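Local coordinates for beta-mannosidase (Trichoderma harzianum, PDB 4CVU), which probably hydrolyses beta-linked mannose from the non-reducing ends of oligosaccharides, as a glycosylated fungal member of glycoside hydrolase family 2, at residues D76-W81 / L634-H639; Y181-P186 / H628-G633; S228-I233 / S257-G262. All coordinates share one frame; numbering follows the deposited sequence.

Contact 1: residues D76-W81 / L634-H639; sequences DFDLRW and LTRNIH. With NAG (2-acetamido-2-deoxy-beta-D-glucopyranose), chain L.
Phe77, Asp78 and Arg80, at the end of helix 75-78 and just past it in the galactose-binding-like domain, meet the loop that runs into helix 638-655 through Leu634, Thr635 and Arg636. Arg636 lies over one face of the Phe77 ring: its CG makes a CH-pi contact 3.8 Å from the ring centroid, and the extended chain lays the guanidinium over the CG/CD2 side of the ring, the two planes 33° apart. At the far end Arg636 NH2 forms a salt bridge to Asp78 OD1 at 3.6 Å. Arg80 reaches in the other direction. Its guanidinium is sandwiched between Phe77 CD1 on one face and Leu634 CD2 on the other, which limits how far it can tilt or turn, and both of its terminal nitrogens work at the edge. NH1 gives a 3.0 Å hydrogen bond to Leu634 O, while NH2 reaches Thr635 O through a water 2.9 Å from each and also pairs with Glu184. Arg636 NH1 makes a weak hydrogen bond to Gly65 O of the second subunit. Next along the chain, Asn637 N-caps helix 638-655 through OD1, and its ND2 donates to NAG O5. This surface contact thus lies between helices 75-78 and 80-83 and the start of helix 638-655.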
loop_
_atom_site.group_PDB
_atom_site.type_symbol
_atom_site.label_atom_id
_atom_site.label_comp_id
_atom_site.label_asym_id
_atom_site.label_seq_id
_atom_site.Cartn_x
_atom_site.Cartn_y
_atom_site.Cartn_z
ATOM N N ASP A 76 2.562 7.500 11.931
ATOM C CA ASP A 76 2.764 7.869 13.333
ATOM C C ASP A 76 3.664 9.080 13.356
ATOM O O ASP A 76 3.559 9.883 14.251
ATOM C CB ASP A 76 3.401 6.729 14.165
ATOM C CG ASP A 76 3.233 6.911 15.644
ATOM O OD1 ASP A 76 2.236 7.520 16.054
ATOM O OD2 ASP A 76 4.086 6.428 16.448
ATOM N N PHE A 77 4.568 9.189 12.375
ATOM C CA PHE A 77 5.456 10.340 12.255
ATOM C C PHE A 77 4.816 11.427 11.413
ATOM O O PHE A 77 4.682 12.584 11.869
ATOM C CB PHE A 77 6.824 9.930 11.698
ATOM C CG PHE A 77 7.609 9.083 12.665
ATOM C CD1 PHE A 77 8.122 9.632 13.812
ATOM C CD2 PHE A 77 7.763 7.731 12.454
ATOM C CE1 PHE A 77 8.818 8.857 14.723
ATOM C CE2 PHE A 77 8.454 6.944 13.359
ATOM C CZ PHE A 77 8.979 7.508 14.497
ATOM N N ASP A 78 4.383 11.037 10.224
ATOM C CA ASP A 78 3.968 11.972 9.205
ATOM C C ASP A 78 2.715 12.756 9.569
ATOM O O ASP A 78 2.484 13.830 9.009
ATOM C CB ASP A 78 3.712 11.272 7.878
ATOM C CG ASP A 78 4.921 10.466 7.343
ATOM O OD1 ASP A 78 6.069 10.639 7.751
ATOM O OD2 ASP A 78 4.670 9.592 6.515
ATOM N N LEU A 79 1.893 12.225 10.488
ATOM C CA LEU A 79 0.632 12.890 10.866
ATOM C C LEU A 79 0.699 13.790 12.118
ATOM O O LEU A 79 -0.325 14.300 12.567
ATOM C CB LEU A 79 -0.479 11.854 11.047
ATOM C CG LEU A 79 -0.800 11.043 9.794
ATOM C CD1 LEU A 79 -1.952 10.135 10.112
ATOM C CD2 LEU A 79 -1.174 11.919 8.606
ATOM N N ARG A 80 1.897 14.015 12.652
ATOM C CA ARG A 80 2.026 14.748 13.896
ATOM C C ARG A 80 1.592 16.224 13.800
ATOM O O ARG A 80 1.209 16.823 14.803
ATOM C CB ARG A 80 3.449 14.629 14.440
ATOM C CG ARG A 80 3.712 13.285 15.064
ATOM C CD ARG A 80 5.121 13.222 15.622
ATOM N NE ARG A 80 5.334 11.978 16.386
ATOM C CZ ARG A 80 6.543 11.512 16.686
ATOM N NH1 ARG A 80 7.624 12.215 16.328
ATOM N NH2 ARG A 80 6.699 10.361 17.366
ATOM N N TRP A 81 1.560 16.782 12.591
ATOM C CA TRP A 81 0.991 18.110 12.403
ATOM C C TRP A 81 -0.454 18.231 12.864
ATOM O O TRP A 81 -0.968 19.343 13.035
ATOM C CB TRP A 81 1.069 18.534 10.941
ATOM C CG TRP A 81 0.360 17.634 9.952
ATOM C CD1 TRP A 81 0.869 16.534 9.342
ATOM C CD2 TRP A 81 -0.938 17.831 9.403
ATOM N NE1 TRP A 81 -0.054 16.002 8.456
ATOM C CE2 TRP A 81 -1.183 16.778 8.505
ATOM C CE3 TRP A 81 -1.936 18.766 9.617
ATOM C CZ2 TRP A 81 -2.390 16.661 7.799
ATOM C CZ3 TRP A 81 -3.133 18.651 8.920
ATOM C CH2 TRP A 81 -3.344 17.619 8.024
ATOM N N LEU A 634 10.329 11.681 21.007
ATOM C CA LEU A 634 9.810 11.933 19.671
ATOM C C LEU A 634 10.735 11.545 18.520
ATOM O O LEU A 634 10.392 11.755 17.380
ATOM C CB LEU A 634 9.389 13.405 19.563
ATOM C CG LEU A 634 8.174 13.859 20.380
ATOM C CD1 LEU A 634 7.976 15.368 20.293
ATOM C CD2 LEU A 634 6.890 13.171 19.938
ATOM N N THR A 635 11.895 10.950 18.793
ATOM C CA THR A 635 12.804 10.580 17.705
ATOM C C THR A 635 12.338 9.334 16.909
ATOM O O THR A 635 11.487 8.568 17.390
ATOM C CB THR A 635 14.224 10.294 18.212
ATOM O OG1 THR A 635 14.213 9.151 19.078
ATOM C CG2 THR A 635 14.786 11.514 18.946
ATOM N N ARG A 636 12.910 9.156 15.715
ATOM C CA ARG A 636 12.793 7.896 14.960
ATOM C C ARG A 636 13.849 6.961 15.506
ATOM O O ARG A 636 14.964 6.891 14.997
ATOM C CB ARG A 636 13.004 8.094 13.457
ATOM C CG ARG A 636 11.926 8.919 12.780
ATOM C CD ARG A 636 11.985 8.791 11.259
ATOM N NE ARG A 636 10.866 9.493 10.624
ATOM C CZ ARG A 636 10.416 9.262 9.393
ATOM N NH1 ARG A 636 10.977 8.341 8.613
ATOM N NH2 ARG A 636 9.397 9.970 8.925
ATOM N N ASN A 637 13.491 6.248 16.552
ATOM C CA ASN A 637 14.442 5.469 17.304
ATOM C C ASN A 637 14.571 4.028 16.742
ATOM O O ASN A 637 13.944 3.068 17.239
ATOM C CB ASN A 637 14.037 5.518 18.762
ATOM C CG ASN A 637 15.156 5.132 19.693
ATOM O OD1 ASN A 637 16.044 4.364 19.329
ATOM N ND2 ASN A 637 15.131 5.684 20.905
ATOM N N ILE A 638 15.402 3.896 15.712
ATOM C CA ILE A 638 15.666 2.600 15.051
ATOM C C ILE A 638 16.364 1.658 16.009
ATOM O O ILE A 638 16.097 0.473 16.025
ATOM C CB ILE A 638 16.517 2.777 13.748
ATOM C CG1 ILE A 638 15.614 3.081 12.569
ATOM C CG2 ILE A 638 17.259 1.496 13.355
ATOM C CD1 ILE A 638 15.398 4.536 12.387
ATOM N N HIS A 639 17.254 2.186 16.823
ATOM C CA HIS A 639 18.006 1.354 17.746
ATOM C C HIS A 639 17.082 0.598 18.736
ATOM O O HIS A 639 17.197 -0.603 18.914
ATOM C CB HIS A 639 19.007 2.204 18.522
ATOM C CG HIS A 639 19.742 1.449 19.590
ATOM N ND1 HIS A 639 20.923 0.767 19.350
ATOM C CD2 HIS A 639 19.448 1.254 20.905
ATOM C CE1 HIS A 639 21.331 0.195 20.475
ATOM N NE2 HIS A 639 20.450 0.470 21.430
HETATM C C1 NAG L . 15.387 4.193 23.975
HETATM C C2 NAG L . 16.301 3.433 24.894
HETATM C C3 NAG L . 16.817 4.369 25.975
HETATM C C4 NAG L . 17.463 5.577 25.292
HETATM C C5 NAG L . 16.486 6.216 24.301
HETATM C C6 NAG L . 17.074 7.406 23.552
HETATM C C7 NAG L . 16.080 1.093 25.632
HETATM C C8 NAG L . 15.171 0.029 26.206
HETATM N N2 NAG L . 15.563 2.308 25.440
HETATM O O3 NAG L . 17.725 3.638 26.801
HETATM O O4 NAG L . 17.871 6.563 26.233
HETATM O O5 NAG L . 16.109 5.244 23.348
HETATM O O6 NAG L . 18.238 6.982 22.887
HETATM O O7 NAG L . 17.233 0.786 25.357
HETATM O O HOH W 1 8.897 8.933 18.539
#

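Contact 2: residues Y181-P186 / H628-G633; sequences YPFEYP and HYPAGG. With NAG (2-acetamido-2-deoxy-beta-D-glucopyranose), chain L.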
loop_
_atom_site.group_PDB
_atom_site.type_symbol
_atom_site.label_atom_id
_atom_site.label_comp_id
_atom_site.label_asym_id
_atom_site.label_seq_id
_atom_site.Cartn_x
_atom_site.Cartn_y
_atom_site.Cartn_z
ATOM N N TYR A 181 9.334 9.003 32.205
ATOM C CA TYR A 181 9.915 8.620 30.930
ATOM C C TYR A 181 8.821 8.360 29.915
ATOM O O TYR A 181 7.929 7.555 30.177
ATOM C CB TYR A 181 10.732 7.355 31.130
ATOM C CG TYR A 181 11.397 6.842 29.880
ATOM C CD1 TYR A 181 12.388 7.559 29.252
ATOM C CD2 TYR A 181 11.043 5.610 29.348
ATOM C CE1 TYR A 181 13.015 7.079 28.102
ATOM C CE2 TYR A 181 11.641 5.135 28.199
ATOM C CZ TYR A 181 12.624 5.871 27.595
ATOM O OH TYR A 181 13.210 5.341 26.475
ATOM N N PRO A 182 8.845 9.050 28.776
ATOM C CA PRO A 182 7.742 8.848 27.839
ATOM C C PRO A 182 7.873 7.614 26.942
ATOM O O PRO A 182 8.910 6.938 26.956
ATOM C CB PRO A 182 7.800 10.082 26.948
ATOM C CG PRO A 182 9.198 10.581 27.019
ATOM C CD PRO A 182 9.865 9.975 28.243
ATOM N N PHE A 183 6.809 7.366 26.169
ATOM C CA PHE A 183 6.807 6.403 25.080
ATOM C C PHE A 183 7.112 7.218 23.847
ATOM O O PHE A 183 8.172 7.058 23.222
ATOM C CB PHE A 183 5.445 5.676 24.973
ATOM C CG PHE A 183 5.225 4.627 26.041
ATOM C CD1 PHE A 183 5.726 3.353 25.883
ATOM C CD2 PHE A 183 4.519 4.916 27.193
ATOM C CE1 PHE A 183 5.528 2.383 26.852
ATOM C CE2 PHE A 183 4.330 3.953 28.180
ATOM C CZ PHE A 183 4.830 2.695 28.001
ATOM N N GLU A 184 6.190 8.118 23.512
ATOM C CA GLU A 184 6.451 9.106 22.495
ATOM C C GLU A 184 6.313 10.518 23.086
ATOM O O GLU A 184 7.340 11.101 23.420
ATOM C CB GLU A 184 5.593 8.855 21.243
ATOM C CG GLU A 184 6.056 7.586 20.532
ATOM C CD GLU A 184 5.156 7.144 19.393
ATOM O OE1 GLU A 184 5.011 7.888 18.392
ATOM O OE2 GLU A 184 4.580 6.035 19.508
ATOM N N TYR A 185 5.094 11.069 23.207
ATOM C CA TYR A 185 4.927 12.397 23.847
ATOM C C TYR A 185 5.204 12.374 25.351
ATOM O O TYR A 185 4.813 11.460 26.026
ATOM C CB TYR A 185 3.529 12.953 23.672
ATOM C CG TYR A 185 3.218 13.272 22.241
ATOM C CD1 TYR A 185 3.577 14.505 21.683
ATOM C CD2 TYR A 185 2.598 12.345 21.420
ATOM C CE1 TYR A 185 3.301 14.811 20.357
ATOM C CE2 TYR A 185 2.315 12.633 20.084
ATOM C CZ TYR A 185 2.657 13.848 19.561
ATOM O OH TYR A 185 2.353 14.108 18.244
ATOM N N PRO A 186 5.897 13.385 25.869
ATOM C CA PRO A 186 6.107 13.549 27.301
ATOM C C PRO A 186 4.938 14.221 27.978
ATOM O O PRO A 186 4.065 14.775 27.338
ATOM C CB PRO A 186 7.279 14.520 27.349
ATOM C CG PRO A 186 7.082 15.353 26.118
ATOM C CD PRO A 186 6.648 14.377 25.083
ATOM N N HIS A 628 8.366 -2.094 20.577
ATOM C CA HIS A 628 9.108 -2.836 21.608
ATOM C C HIS A 628 10.558 -2.839 21.137
ATOM O O HIS A 628 10.915 -3.690 20.330
ATOM C CB HIS A 628 8.587 -4.280 21.720
ATOM C CG HIS A 628 9.264 -5.080 22.804
ATOM N ND1 HIS A 628 9.328 -4.648 24.113
ATOM C CD2 HIS A 628 9.848 -6.303 22.783
ATOM C CE1 HIS A 628 9.958 -5.559 24.850
ATOM N NE2 HIS A 628 10.288 -6.570 24.066
ATOM N N TYR A 629 11.419 -1.920 21.597
ATOM C CA TYR A 629 11.220 -1.033 22.724
ATOM C C TYR A 629 10.908 0.388 22.276
ATOM O O TYR A 629 11.355 0.811 21.225
ATOM C CB TYR A 629 12.487 -0.995 23.577
ATOM C CG TYR A 629 12.722 -2.284 24.276
ATOM C CD1 TYR A 629 13.187 -3.385 23.585
ATOM C CD2 TYR A 629 12.429 -2.422 25.630
ATOM C CE1 TYR A 629 13.381 -4.596 24.222
ATOM C CE2 TYR A 629 12.622 -3.627 26.282
ATOM C CZ TYR A 629 13.092 -4.714 25.569
ATOM O OH TYR A 629 13.276 -5.908 26.191
ATOM N N PRO A 630 10.176 1.145 23.102
ATOM C CA PRO A 630 9.675 2.419 22.643
ATOM C C PRO A 630 10.794 3.504 22.586
ATOM O O PRO A 630 11.890 3.354 23.162
ATOM C CB PRO A 630 8.577 2.748 23.653
ATOM C CG PRO A 630 8.930 2.012 24.882
ATOM C CD PRO A 630 9.829 0.879 24.516
ATOM N N ALA A 631 10.484 4.551 21.862
ATOM C CA ALA A 631 11.441 5.551 21.464
ATOM C C ALA A 631 11.935 6.405 22.643
ATOM O O ALA A 631 13.023 6.972 22.579
ATOM C CB ALA A 631 10.819 6.429 20.360
ATOM N N GLY A 632 11.142 6.486 23.706
ATOM C CA GLY A 632 11.454 7.329 24.840
ATOM C C GLY A 632 11.332 8.808 24.508
ATOM O O GLY A 632 12.074 9.617 25.045
ATOM N N GLY A 633 10.425 9.186 23.610
ATOM C CA GLY A 633 10.411 10.559 23.132
ATOM C C GLY A 633 10.005 10.593 21.681
ATOM O O GLY A 633 9.429 9.619 21.174
HETATM C C1 NAG L . 15.387 4.193 23.975
HETATM C C2 NAG L . 16.301 3.433 24.894
HETATM C C3 NAG L . 16.817 4.369 25.975
HETATM C C4 NAG L . 17.463 5.577 25.292
HETATM C C5 NAG L . 16.486 6.216 24.301
HETATM C C6 NAG L . 17.074 7.406 23.552
HETATM C C7 NAG L . 16.080 1.093 25.632
HETATM C C8 NAG L . 15.171 0.029 26.206
HETATM N N2 NAG L . 15.563 2.308 25.440
HETATM O O3 NAG L . 17.725 3.638 26.801
HETATM O O4 NAG L . 17.871 6.563 26.233
HETATM O O5 NAG L . 16.109 5.244 23.348
HETATM O O6 NAG L . 18.238 6.982 22.887
HETATM O O7 NAG L . 17.233 0.786 25.357
HETATM O O HOH W 2 12.608 2.658 25.720
#
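Phe183 and Glu184 lie against Gly632 and Gly633 backbone to backbone, and this is the tight half of the contact. Gly633 N donates to Phe183 O at 3.1 Å; the bond is fairly straight at the hydrogen (161°), yet the donor stands above the carbonyl plane. C-H groups fill in round it: Gly632 CA points a hydrogen at Pro182 O over 3.3 Å, and Glu184 CA does the same to Gly633 O. Gly632 has a positive phi, and a CB on it would collide with the Tyr181 hydroxyl, whose OH sits 3.1 Å from Gly632 CA; at the backbone angles of Gly633 a CB would press on the carbonyl O of the residue before. Apolar contact comes from Pro630, whose CG meets Phe183 CD1 at 3.6 Å; Trp200 stacks on that same phenylalanine ring.

The looser side runs through water and sugar. Tyr181 CG is anti to the backbone N (chi1 -180°), which carries the ring alongside Gly632 and brings OH to a water 2.9 Å away, lying in the ring plane at its edge. That water donates to Pro630 O at 2.7 Å and accepts from NAG N2 at 3.0 Å. Replacing Tyr181 with an alanine would probably leave this water without one of its three partners and open a gap beside Gly632. Tyr629 meets the acetamido methyl of the sugar, CD2 to NAG C8 being 3.7 Å.

Two loops thus join here: one leads from helix 159-168 to strand 215-221, with Tyr185 touching helices 80-83 and 159-168, while the other connects helix 620-625 to helix 638-655, where Asn640 ND2 binds Pro630 O.

Contact 3: residues S228-I233 / S257-G262; sequences SLNTDI and SLDFLG. With MAN (alpha-D-mannopyranose), chain E.
Strands 227-237 and 252-261 pair antiparallel here, in a largely buried part of the sheet where 227-237 is the outermost strand and 298-305 flanks 252-261 on its other side. Asp232 and Ser257 form a regular hydrogen-bonded pair: Asp232 N reaches Ser257 O at 2.8 Å and Ser257 N reaches Asp232 O at 2.9 Å, both donors in the carbonyl planes. Next to it, Thr231 and Leu258 make a non-hydrogen-bonded pair, their side chains side by side on the face that meets strand 340-346, where Thr231 OG1 bonds to Ser342 OG.

Then the register slips. Leu229 and Asn230 together stand opposite Asp259, a beta bulge, with Leu229 at a helical psi of -47°. Leu229 N still binds Asp259 O at 3.0 Å, from above the carbonyl plane, while Asp259 N gives Asn230 O a 2.8 Å bond almost end-on to the carbonyl. The bulge turns Leu229 toward the other strand, where its CD1 lies 3.8 Å from Leu261 CG; both leucines also rest on Val108 of strand 103-109. Such an all-antiparallel domain is consistent with the immunoglobulin-like domains of family 2 enzymes.

A water donates to Asp259 O and joins it to Ser228 OG and Thr231 OG1. On the other face Asn230 and Asp259 point the same way, amide and carboxylate planes 56° apart, and a second water links Asn230 ND2 to Asp259 OD2, 2.7 Å from the latter. Asp259 OD2 also forms a salt bridge with Arg473 of helix 458-475, which would probably favour the charged carboxylate. Mannose O6 of an attached glycan donates to Asp259 OD1 at 2.7 Å, and Thr298 OG1 bonds to the same oxygen.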
loop_
_atom_site.group_PDB
_atom_site.type_symbol
_atom_site.label_atom_id
_atom_site.label_comp_id
_atom_site.label_asym_id
_atom_site.label_seq_id
_atom_site.Cartn_x
_atom_site.Cartn_y
_atom_site.Cartn_z
ATOM N N SER A 228 -32.615 12.160 32.438
ATOM C CA SER A 228 -31.724 11.241 33.151
ATOM C C SER A 228 -30.268 11.396 32.680
ATOM O O SER A 228 -29.973 11.213 31.506
ATOM C CB SER A 228 -32.170 9.800 32.924
ATOM O OG SER A 228 -31.242 8.915 33.500
ATOM N N LEU A 229 -29.370 11.727 33.604
ATOM C CA LEU A 229 -27.942 11.830 33.294
ATOM C C LEU A 229 -27.206 10.503 33.415
ATOM O O LEU A 229 -26.419 10.142 32.538
ATOM C CB LEU A 229 -27.259 12.829 34.238
ATOM C CG LEU A 229 -27.518 14.297 33.927
ATOM C CD1 LEU A 229 -27.222 15.155 35.138
ATOM C CD2 LEU A 229 -26.715 14.754 32.715
ATOM N N ASN A 230 -27.452 9.799 34.511
ATOM C CA ASN A 230 -26.649 8.642 34.922
ATOM C C ASN A 230 -27.395 7.911 36.068
ATOM O O ASN A 230 -28.083 8.543 36.874
ATOM C CB ASN A 230 -25.271 9.109 35.416
ATOM C CG ASN A 230 -24.289 7.968 35.607
ATOM O OD1 ASN A 230 -24.467 6.893 35.052
ATOM N ND2 ASN A 230 -23.217 8.213 36.367
ATOM N N THR A 231 -27.242 6.592 36.151
ATOM C CA THR A 231 -27.997 5.781 37.123
ATOM C C THR A 231 -27.116 4.681 37.720
ATOM O O THR A 231 -26.574 3.849 36.989
ATOM C CB THR A 231 -29.227 5.154 36.446
ATOM O OG1 THR A 231 -30.122 6.193 35.987
ATOM C CG2 THR A 231 -29.979 4.240 37.414
ATOM N N ASP A 232 -26.961 4.701 39.044
ATOM C CA ASP A 232 -26.192 3.691 39.775
ATOM C C ASP A 232 -27.182 2.687 40.338
ATOM O O ASP A 232 -28.015 3.050 41.194
ATOM C CB ASP A 232 -25.368 4.357 40.881
ATOM C CG ASP A 232 -24.464 3.361 41.650
ATOM O OD1 ASP A 232 -24.731 2.126 41.649
ATOM O OD2 ASP A 232 -23.493 3.847 42.304
ATOM N N ILE A 233 -27.116 1.447 39.846
ATOM C CA ILE A 233 -27.856 0.314 40.421
ATOM C C ILE A 233 -26.832 -0.573 41.095
ATOM O O ILE A 233 -25.802 -0.966 40.452
ATOM C CB ILE A 233 -28.598 -0.522 39.373
ATOM C CG1 ILE A 233 -29.523 0.346 38.483
ATOM C CG2 ILE A 233 -29.404 -1.616 40.049
ATOM C CD1 ILE A 233 -30.625 1.067 39.226
ATOM N N SER A 257 -29.899 4.780 42.525
ATOM C CA SER A 257 -29.584 6.185 42.711
ATOM C C SER A 257 -29.509 6.856 41.331
ATOM O O SER A 257 -28.710 6.448 40.454
ATOM C CB SER A 257 -28.267 6.319 43.485
ATOM O OG SER A 257 -28.008 7.669 43.806
ATOM N N LEU A 258 -30.347 7.858 41.120
ATOM C CA LEU A 258 -30.504 8.465 39.787
ATOM C C LEU A 258 -30.052 9.925 39.734
ATOM O O LEU A 258 -30.556 10.745 40.509
ATOM C CB LEU A 258 -31.970 8.415 39.376
ATOM C CG LEU A 258 -32.515 7.112 38.780
ATOM C CD1 LEU A 258 -32.680 6.010 39.810
ATOM C CD2 LEU A 258 -33.867 7.415 38.117
ATOM N N ASP A 259 -29.138 10.242 38.808
ATOM C CA ASP A 259 -28.730 11.618 38.530
ATOM C C ASP A 259 -29.602 12.195 37.405
ATOM O O ASP A 259 -29.992 11.467 36.502
ATOM C CB ASP A 259 -27.247 11.679 38.136
ATOM C CG ASP A 259 -26.333 11.094 39.210
ATOM O OD1 ASP A 259 -26.631 11.303 40.394
ATOM O OD2 ASP A 259 -25.332 10.405 38.871
ATOM N N PHE A 260 -29.905 13.496 37.466
ATOM C CA PHE A 260 -30.852 14.115 36.521
ATOM C C PHE A 260 -30.669 15.637 36.364
ATOM O O PHE A 260 -29.945 16.270 37.123
ATOM C CB PHE A 260 -32.296 13.798 36.953
ATOM C CG PHE A 260 -32.642 14.290 38.352
ATOM C CD1 PHE A 260 -33.096 15.584 38.565
ATOM C CD2 PHE A 260 -32.475 13.463 39.456
ATOM C CE1 PHE A 260 -33.381 16.045 39.860
ATOM C CE2 PHE A 260 -32.750 13.915 40.741
ATOM C CZ PHE A 260 -33.202 15.205 40.951
ATOM N N LEU A 261 -31.295 16.192 35.333
ATOM C CA LEU A 261 -31.571 17.622 35.229
ATOM C C LEU A 261 -33.124 17.790 35.134
ATOM O O LEU A 261 -33.771 16.884 34.662
ATOM C CB LEU A 261 -30.900 18.187 33.969
ATOM C CG LEU A 261 -29.410 17.910 33.725
ATOM C CD1 LEU A 261 -29.039 18.118 32.261
ATOM C CD2 LEU A 261 -28.500 18.745 34.613
ATOM N N GLY A 262 -33.778 18.859 35.602
ATOM C CA GLY A 262 -33.329 19.838 36.574
ATOM C C GLY A 262 -34.078 19.733 37.924
ATOM O O GLY A 262 -33.492 19.299 38.922
HETATM C C1 MAN E . -21.740 14.331 43.917
HETATM C C2 MAN E . -22.376 15.599 43.393
HETATM C C3 MAN E . -23.873 15.560 43.668
HETATM C C4 MAN E . -24.489 14.230 43.193
HETATM C C5 MAN E . -23.664 13.019 43.601
HETATM C C6 MAN E . -24.190 11.744 42.951
HETATM O O2 MAN E . -22.175 15.685 41.988
HETATM O O3 MAN E . -24.491 16.625 42.973
HETATM O O4 MAN E . -25.768 14.035 43.764
HETATM O O5 MAN E . -22.328 13.200 43.284
HETATM O O6 MAN E . -24.223 11.827 41.544
HETATM O O HOH W 3 -31.007 9.071 36.041
HETATM O O HOH W 4 -23.095 10.903 37.441
#

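Contacts 1 and 2 are surface contacts that adjoin, centres about 10 Å apart, and both tie the galactose-binding-like domain to the single loop leading into helix 638-655. They share a NAG, and Arg80 of contact 1 pairs with Glu184 of contact 2. Contact 1 works through charged and aromatic side chains, whereas contact 2 relies on glycine backbone and C-H groups, with water toward the sugar. Contact 3 is different: buried, about 40 Å or more from the others by centres, it joins neighbouring strands through main-chain bonds whose regular spacing a bulge interrupts. All three meet carbohydrate, but contact 3 does so through a carboxylate.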